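Long-range contacts in D-alanyl-D-alanine carboxypeptidase (Penicillin binding protein) family protein (Francisella tularensis subsp. tularensis, PDB 6OSU), which probably trims the terminal D-alanine from peptidoglycan precursor peptides, as a serine-type D-Ala-D-Ala carboxypeptidase of the S11 family: residues R59-S64 / T282-Y287; N157-A162 / Q172-H177; A39-D44 / I301-G306. One frame throughout, in Å; residues are numbered along the deposited sequence.

Contact 1 (R59-S64 / T282-Y287); sequences RRAPAS and TDAAGY
Ala61 and Ala63, in an irregular run of chain, lie against the turn formed by Thr282 to Gly286, with Ala61 CA 4.6 Å from Ala285 CA. The turn holds its own shape: Gly286 N bonds to Thr282 O, and Thr282 OG1 accepts from Ala285 N in an ST motif. Methyl groups let the two backbones come this near. Ala61 CB is 3.6 Å from Ala285 CB, which also meets Ala63 CB, while Thr282 turns its CG2 to Ala63 CB at 3.7 Å and keeps its hydroxyl for the turn. A longer reach is needed beside them, and Arg60 supplies it. Its chain bends at chi3 (86°) and brings NH1 to 3.0 Å from Ala285 O, well above the carbonyl plane, in a bent bond of 137°. One water donates to both Ala61 O and Ala285 O, and another lies 2.7 Å from Ala61 N and donates to Ala284 O, so water bridges backbone groups not bonded to each other. Gly286, with its positive phi, suits the turn's end. Loop 59-64 leads into helix 66-79 and carries Ser64, the predicted acylated serine, whose OG is hydrogen-bonded to Lys67 NZ and Ser124 OG; the turn links strands 274-282 and 288-295 beside this site.

Contact 2 (N157-A162 / Q172-H177); sequences NNTHFA and QYTTAH
Gln172 sets its extended side chain beside Ala162, whose small CB leaves room for it; NE2 stands 3.9 Å from that methyl and is bonded to Leu167 O. Next comes Tyr173, which forms with His160 a single antiparallel bridge, a hydrogen-bonded pair: His160 N reaches Tyr173 O at 2.8 Å, and Tyr173 N reaches His160 O at 3.0 Å. With CG between its backbone N and carbonyl carbon (chi1 56°), the tyrosine folds its ring back across segment 157-162. His160 CB sits over one face in a CH-pi contact, 4.0 Å from the ring centroid, while Asn158 O lies near the ring plane at CD1 (3.4 Å). Thr174 runs alongside Thr159, pointing the same way, their OG1 atoms 2.8 Å apart, and Asp178 also bonds Thr159 OG1. Thr175 presses its CG2 on Asn158 CB at 3.5 Å, leaving OG1 to cap the helix 176-189 at Asp178 N. A water joins that hydroxyl to Asn158 ND2, and Asn158 OD1 is taken by Arg59. Thr175 and Asn158 thus do double duty, packing through carbon and bonding through their polar ends, which suits irregular chain leading into a helix whose first turn needs a cap.

Contact 3 (A39-D44 / I301-G306); sequences AWVTMD and ISVVLG
Thr42 and Ser302 face each other across two antiparallel strands whose axes approach to 4.7 Å at 174°, neighbours within the five-stranded sheet, neither at its edge. Backbone bonds run the whole length, from Leu305 N to Ala39 O at one end to Ile301 N and Met43 O, 2.7 Å apart and nearly straight at 173°, at the other. The side chains come closest at the Thr42/Ser302 pair. Thr42 OG1 and Ser302 OG lie 3.1 Å apart in a hydrogen bond that either may donate; Thr42 places OG1 beside its backbone N (chi1 -53°), and its CG2 also touches Ser302 OG, at 3.4 Å. These two small hydroxyl residues fit under Leu320 of helix 310-327. The same face is thin at Trp40, which meets Val304 CG2 through its CB alone at 4.1 Å; its indole leads away to strand 50-54, where NE1 bonds Ser52.

The other face is apolar and well packed. Val41 CG1 lies alongside Val303 CB at 4.0 Å, Ala39 CB is 4.3 Å from Leu305 CB, and Met43 carries its flexible tip away from Ile301. The looser end is at Gly306, which is partly exposed. Beta-branched residues suit the extended backbone, and the two buried hydroxyls bond each other, so the chemistry is that of a sheet interior: backbone bonding for register, hydrocarbon on the Val41/Val303 face, and a hydroxyl pair among apolar neighbours on the other.

Contact 3 is fully buried and joins inner strands of the sheet; contacts 1 and 2 are partly buried and built from loops and turns. The chemistry follows: regular backbone bonding with largely apolar side chains and one hydroxyl pair in contact 3, methyl packing flanked by an arginine and by waters that bridge backbone groups in contact 1, one isolated bridge with threonine and asparagine side chains in contact 2. Both loop contacts are nested in the long chain closed by contact 3. Segment 59-64 ties them together, since Arg60 O accepts from Thr174 N and the Arg60 side chain packs on Ala39 and Leu305. Ala176, at the helix start, in turn packs against Val41 and Leu305.

Contact 1 (R59-S64 / T282-Y287)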
# COMPACT_ATOMS: atom_id res chain seq x y z
N ARG A 59 9.93 4.82 -15.67
CA ARG A 59 9.22 3.63 -16.11
C ARG A 59 10.15 2.42 -16.11
O ARG A 59 11.21 2.45 -16.75
CB ARG A 59 8.62 3.88 -17.49
CG ARG A 59 7.50 4.89 -17.45
CD ARG A 59 6.98 5.27 -18.82
NE ARG A 59 5.86 6.19 -18.71
CZ ARG A 59 5.06 6.54 -19.71
NH1 ARG A 59 5.26 6.03 -20.92
NH2 ARG A 59 4.06 7.38 -19.51
N ARG A 60 9.76 1.38 -15.38
CA ARG A 60 10.49 0.12 -15.32
C ARG A 60 9.52 -1.03 -15.54
O ARG A 60 8.30 -0.84 -15.57
CB ARG A 60 11.22 -0.05 -13.98
CG ARG A 60 12.05 1.13 -13.54
CD ARG A 60 12.98 0.72 -12.40
NE ARG A 60 14.23 0.15 -12.88
CZ ARG A 60 14.47 -1.15 -13.01
NH1 ARG A 60 13.54 -2.04 -12.68
NH2 ARG A 60 15.64 -1.57 -13.46
N ALA A 61 10.08 -2.23 -15.67
CA ALA A 61 9.26 -3.40 -15.97
C ALA A 61 8.49 -3.82 -14.72
O ALA A 61 8.99 -3.67 -13.60
CB ALA A 61 10.12 -4.55 -16.48
N PRO A 62 7.25 -4.32 -14.87
CA PRO A 62 6.43 -4.58 -13.68
C PRO A 62 6.70 -5.92 -13.02
O PRO A 62 6.57 -6.03 -11.80
CB PRO A 62 4.99 -4.52 -14.22
CG PRO A 62 5.10 -4.00 -15.61
CD PRO A 62 6.45 -4.41 -16.09
N ALA A 63 7.04 -6.95 -13.78
CA ALA A 63 7.20 -8.33 -13.25
C ALA A 63 5.87 -8.75 -12.62
O ALA A 63 4.81 -8.32 -13.10
CB ALA A 63 8.40 -8.40 -12.33
N SER A 64 5.87 -9.55 -11.55
CA SER A 64 4.63 -10.05 -10.97
C SER A 64 3.86 -9.00 -10.18
O SER A 64 2.79 -9.34 -9.66
CB SER A 64 4.90 -11.25 -10.05
OG SER A 64 5.06 -12.46 -10.77
N THR A 282 11.80 -10.31 -12.80
CA THR A 282 12.25 -10.67 -14.14
C THR A 282 13.64 -10.06 -14.33
O THR A 282 14.09 -9.23 -13.54
CB THR A 282 11.30 -10.17 -15.23
OG1 THR A 282 11.36 -8.74 -15.32
CG2 THR A 282 9.86 -10.60 -14.94
N ASP A 283 14.32 -10.49 -15.39
CA ASP A 283 15.63 -9.92 -15.68
C ASP A 283 15.53 -8.43 -16.01
O ASP A 283 16.44 -7.66 -15.69
CB ASP A 283 16.31 -10.68 -16.82
CG ASP A 283 16.77 -12.06 -16.40
OD1 ASP A 283 16.65 -12.39 -15.20
OD2 ASP A 283 17.26 -12.82 -17.27
N ALA A 284 14.43 -8.02 -16.65
CA ALA A 284 14.28 -6.62 -17.01
C ALA A 284 13.86 -5.76 -15.83
O ALA A 284 14.19 -4.57 -15.79
CB ALA A 284 13.25 -6.48 -18.14
N ALA A 285 13.16 -6.34 -14.86
CA ALA A 285 12.63 -5.59 -13.73
C ALA A 285 13.49 -5.69 -12.48
O ALA A 285 13.37 -4.82 -11.60
CB ALA A 285 11.21 -6.06 -13.39
N GLY A 286 14.34 -6.70 -12.38
CA GLY A 286 15.04 -6.96 -11.13
C GLY A 286 14.09 -7.50 -10.08
O GLY A 286 12.95 -7.88 -10.35
N TYR A 287 14.58 -7.53 -8.85
CA TYR A 287 13.78 -7.97 -7.71
C TYR A 287 12.99 -6.78 -7.18
O TYR A 287 13.57 -5.76 -6.81
CB TYR A 287 14.67 -8.55 -6.61
CG TYR A 287 15.32 -9.86 -6.99
CD1 TYR A 287 14.69 -11.07 -6.73
CD2 TYR A 287 16.56 -9.89 -7.61
CE1 TYR A 287 15.28 -12.27 -7.07
CE2 TYR A 287 17.16 -11.09 -7.96
CZ TYR A 287 16.51 -12.27 -7.69
OH TYR A 287 17.10 -13.47 -8.03
O HOH W 1 11.24 -2.76 -12.06
O HOH W 2 12.71 -2.29 -16.23

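Contact 2 (N157-A162 / Q172-H177)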
# COMPACT_ATOMS: atom_id res chain seq x y z
N ASN A 157 -0.81 6.95 -14.41
CA ASN A 157 -0.63 7.50 -15.75
C ASN A 157 0.66 7.05 -16.42
O ASN A 157 0.87 7.36 -17.59
CB ASN A 157 -0.66 9.03 -15.69
CG ASN A 157 -2.00 9.56 -15.24
OD1 ASN A 157 -2.11 10.19 -14.19
ND2 ASN A 157 -3.04 9.31 -16.03
N ASN A 158 1.53 6.33 -15.71
CA ASN A 158 2.76 5.83 -16.32
C ASN A 158 2.82 4.32 -16.18
O ASN A 158 3.83 3.77 -15.70
CB ASN A 158 3.98 6.50 -15.69
CG ASN A 158 4.02 7.99 -15.95
OD1 ASN A 158 3.92 8.44 -17.09
ND2 ASN A 158 4.17 8.77 -14.88
N THR A 159 1.76 3.64 -16.59
CA THR A 159 1.62 2.20 -16.40
C THR A 159 0.94 1.61 -17.61
O THR A 159 -0.08 2.13 -18.08
CB THR A 159 0.81 1.90 -15.13
OG1 THR A 159 1.62 2.14 -13.98
CG2 THR A 159 0.34 0.45 -15.12
N HIS A 160 1.50 0.52 -18.13
CA HIS A 160 0.87 -0.21 -19.22
C HIS A 160 1.20 -1.69 -19.07
O HIS A 160 2.37 -2.07 -19.08
CB HIS A 160 1.33 0.30 -20.59
CG HIS A 160 0.63 -0.37 -21.73
ND1 HIS A 160 -0.62 0.02 -22.16
CD2 HIS A 160 0.99 -1.41 -22.51
CE1 HIS A 160 -0.99 -0.75 -23.17
NE2 HIS A 160 -0.03 -1.63 -23.40
N PHE A 161 0.16 -2.51 -18.93
CA PHE A 161 0.32 -3.95 -18.79
C PHE A 161 0.17 -4.64 -20.14
O PHE A 161 -0.66 -4.25 -20.96
CB PHE A 161 -0.70 -4.50 -17.79
CG PHE A 161 -0.56 -3.94 -16.41
CD1 PHE A 161 0.53 -4.26 -15.62
CD2 PHE A 161 -1.53 -3.09 -15.89
CE1 PHE A 161 0.67 -3.74 -14.35
CE2 PHE A 161 -1.40 -2.57 -14.62
CZ PHE A 161 -0.30 -2.90 -13.84
N ALA A 162 1.00 -5.66 -20.36
CA ALA A 162 0.93 -6.45 -21.59
C ALA A 162 0.19 -7.76 -21.41
O ALA A 162 -0.18 -8.38 -22.41
CB ALA A 162 2.34 -6.74 -22.12
N GLN A 172 5.53 -3.00 -21.71
CA GLN A 172 5.18 -3.40 -20.35
C GLN A 172 5.97 -2.52 -19.39
O GLN A 172 7.20 -2.59 -19.36
CB GLN A 172 5.52 -4.88 -20.16
CG GLN A 172 4.91 -5.56 -18.96
CD GLN A 172 5.36 -7.00 -18.84
OE1 GLN A 172 5.68 -7.48 -17.74
NE2 GLN A 172 5.39 -7.71 -19.96
N TYR A 173 5.27 -1.70 -18.60
CA TYR A 173 5.97 -0.85 -17.65
C TYR A 173 5.03 -0.34 -16.57
O TYR A 173 3.80 -0.37 -16.72
CB TYR A 173 6.65 0.34 -18.34
CG TYR A 173 5.71 1.20 -19.16
CD1 TYR A 173 4.93 2.18 -18.55
CD2 TYR A 173 5.62 1.05 -20.53
CE1 TYR A 173 4.07 2.97 -19.29
CE2 TYR A 173 4.77 1.84 -21.28
CZ TYR A 173 4.00 2.80 -20.66
OH TYR A 173 3.15 3.59 -21.40
N THR A 174 5.63 0.12 -15.48
CA THR A 174 4.95 0.84 -14.42
C THR A 174 6.00 1.69 -13.71
O THR A 174 7.16 1.74 -14.12
CB THR A 174 4.24 -0.10 -13.45
OG1 THR A 174 3.52 0.68 -12.48
CG2 THR A 174 5.24 -0.98 -12.71
N THR A 175 5.58 2.36 -12.64
CA THR A 175 6.49 3.16 -11.83
C THR A 175 6.24 2.86 -10.36
O THR A 175 5.19 2.33 -9.98
CB THR A 175 6.33 4.68 -12.08
OG1 THR A 175 5.09 5.14 -11.52
CG2 THR A 175 6.36 4.98 -13.57
N ALA A 176 7.22 3.20 -9.53
CA ALA A 176 7.06 3.01 -8.09
C ALA A 176 5.91 3.86 -7.55
O ALA A 176 5.16 3.41 -6.68
CB ALA A 176 8.37 3.34 -7.36
N HIS A 177 5.76 5.07 -8.08
CA HIS A 177 4.65 5.93 -7.67
C HIS A 177 3.31 5.32 -8.09
O HIS A 177 2.36 5.28 -7.30
CB HIS A 177 4.82 7.32 -8.26
CG HIS A 177 3.80 8.32 -7.79
ND1 HIS A 177 3.61 9.54 -8.40
CD2 HIS A 177 2.91 8.27 -6.76
CE1 HIS A 177 2.66 10.20 -7.77
NE2 HIS A 177 2.22 9.45 -6.77
O HOH W 3 3.95 7.66 -11.95

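Contact 3 (A39-D44 / I301-G306)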
# COMPACT_ATOMS: atom_id res chain seq x y z
N ALA A 39 14.92 2.55 -8.11
CA ALA A 39 13.71 3.33 -7.87
C ALA A 39 13.03 2.84 -6.60
O ALA A 39 13.06 1.64 -6.29
CB ALA A 39 12.75 3.23 -9.06
N TRP A 40 12.41 3.77 -5.88
CA TRP A 40 11.60 3.42 -4.72
C TRP A 40 10.68 4.58 -4.37
O TRP A 40 10.87 5.71 -4.83
CB TRP A 40 12.47 3.06 -3.50
CG TRP A 40 13.09 4.23 -2.80
CD1 TRP A 40 12.47 5.10 -1.94
CD2 TRP A 40 14.45 4.66 -2.88
NE1 TRP A 40 13.36 6.04 -1.49
CE2 TRP A 40 14.59 5.79 -2.05
CE3 TRP A 40 15.58 4.20 -3.57
CZ2 TRP A 40 15.79 6.47 -1.89
CZ3 TRP A 40 16.78 4.87 -3.41
CH2 TRP A 40 16.87 5.99 -2.58
N VAL A 41 9.69 4.28 -3.53
CA VAL A 41 8.80 5.29 -2.98
C VAL A 41 8.24 4.77 -1.66
O VAL A 41 7.99 3.57 -1.51
CB VAL A 41 7.66 5.66 -3.97
CG1 VAL A 41 6.67 4.51 -4.10
CG2 VAL A 41 6.95 6.94 -3.52
N THR A 42 8.07 5.68 -0.70
CA THR A 42 7.42 5.38 0.56
C THR A 42 6.30 6.39 0.77
O THR A 42 6.55 7.60 0.73
CB THR A 42 8.40 5.41 1.74
OG1 THR A 42 9.53 4.58 1.46
CG2 THR A 42 7.72 4.92 3.02
N MET A 43 5.09 5.89 1.01
CA MET A 43 3.91 6.73 1.08
C MET A 43 3.10 6.38 2.32
O MET A 43 2.96 5.20 2.66
CB MET A 43 3.05 6.57 -0.18
CG MET A 43 1.63 7.09 -0.06
SD MET A 43 0.63 6.68 -1.50
CE MET A 43 1.49 7.60 -2.78
N ASP A 44 2.58 7.40 3.00
CA ASP A 44 1.67 7.18 4.11
C ASP A 44 0.27 6.88 3.58
O ASP A 44 -0.19 7.47 2.60
CB ASP A 44 1.63 8.40 5.03
CG ASP A 44 0.61 8.26 6.15
OD1 ASP A 44 -0.55 8.69 5.96
OD2 ASP A 44 0.95 7.68 7.20
N ILE A 301 3.18 2.48 2.91
CA ILE A 301 3.31 1.66 1.71
C ILE A 301 4.65 1.96 1.07
O ILE A 301 5.00 3.13 0.86
CB ILE A 301 2.15 1.93 0.74
CG1 ILE A 301 0.83 1.45 1.35
CG2 ILE A 301 2.41 1.27 -0.61
CD1 ILE A 301 -0.40 2.02 0.68
N SER A 302 5.42 0.92 0.79
CA SER A 302 6.72 1.05 0.16
C SER A 302 6.76 0.20 -1.10
O SER A 302 6.27 -0.94 -1.11
CB SER A 302 7.85 0.62 1.10
OG SER A 302 8.31 1.72 1.88
N VAL A 303 7.34 0.76 -2.15
CA VAL A 303 7.63 0.05 -3.39
C VAL A 303 9.12 0.18 -3.67
O VAL A 303 9.65 1.30 -3.65
CB VAL A 303 6.80 0.59 -4.57
CG1 VAL A 303 7.13 -0.19 -5.83
CG2 VAL A 303 5.32 0.51 -4.26
N VAL A 304 9.78 -0.94 -3.90
CA VAL A 304 11.19 -0.97 -4.28
C VAL A 304 11.29 -1.74 -5.59
O VAL A 304 10.73 -2.83 -5.72
CB VAL A 304 12.07 -1.62 -3.19
CG1 VAL A 304 13.47 -1.83 -3.70
CG2 VAL A 304 12.10 -0.75 -1.95
N LEU A 305 12.00 -1.17 -6.56
CA LEU A 305 12.09 -1.74 -7.90
C LEU A 305 13.55 -1.88 -8.31
O LEU A 305 14.36 -0.97 -8.10
CB LEU A 305 11.36 -0.86 -8.92
CG LEU A 305 9.90 -0.49 -8.63
CD1 LEU A 305 9.40 0.53 -9.64
CD2 LEU A 305 9.00 -1.73 -8.62
N GLY A 306 13.88 -3.03 -8.89
CA GLY A 306 15.14 -3.19 -9.58
C GLY A 306 16.34 -3.54 -8.73
O GLY A 306 17.47 -3.35 -9.19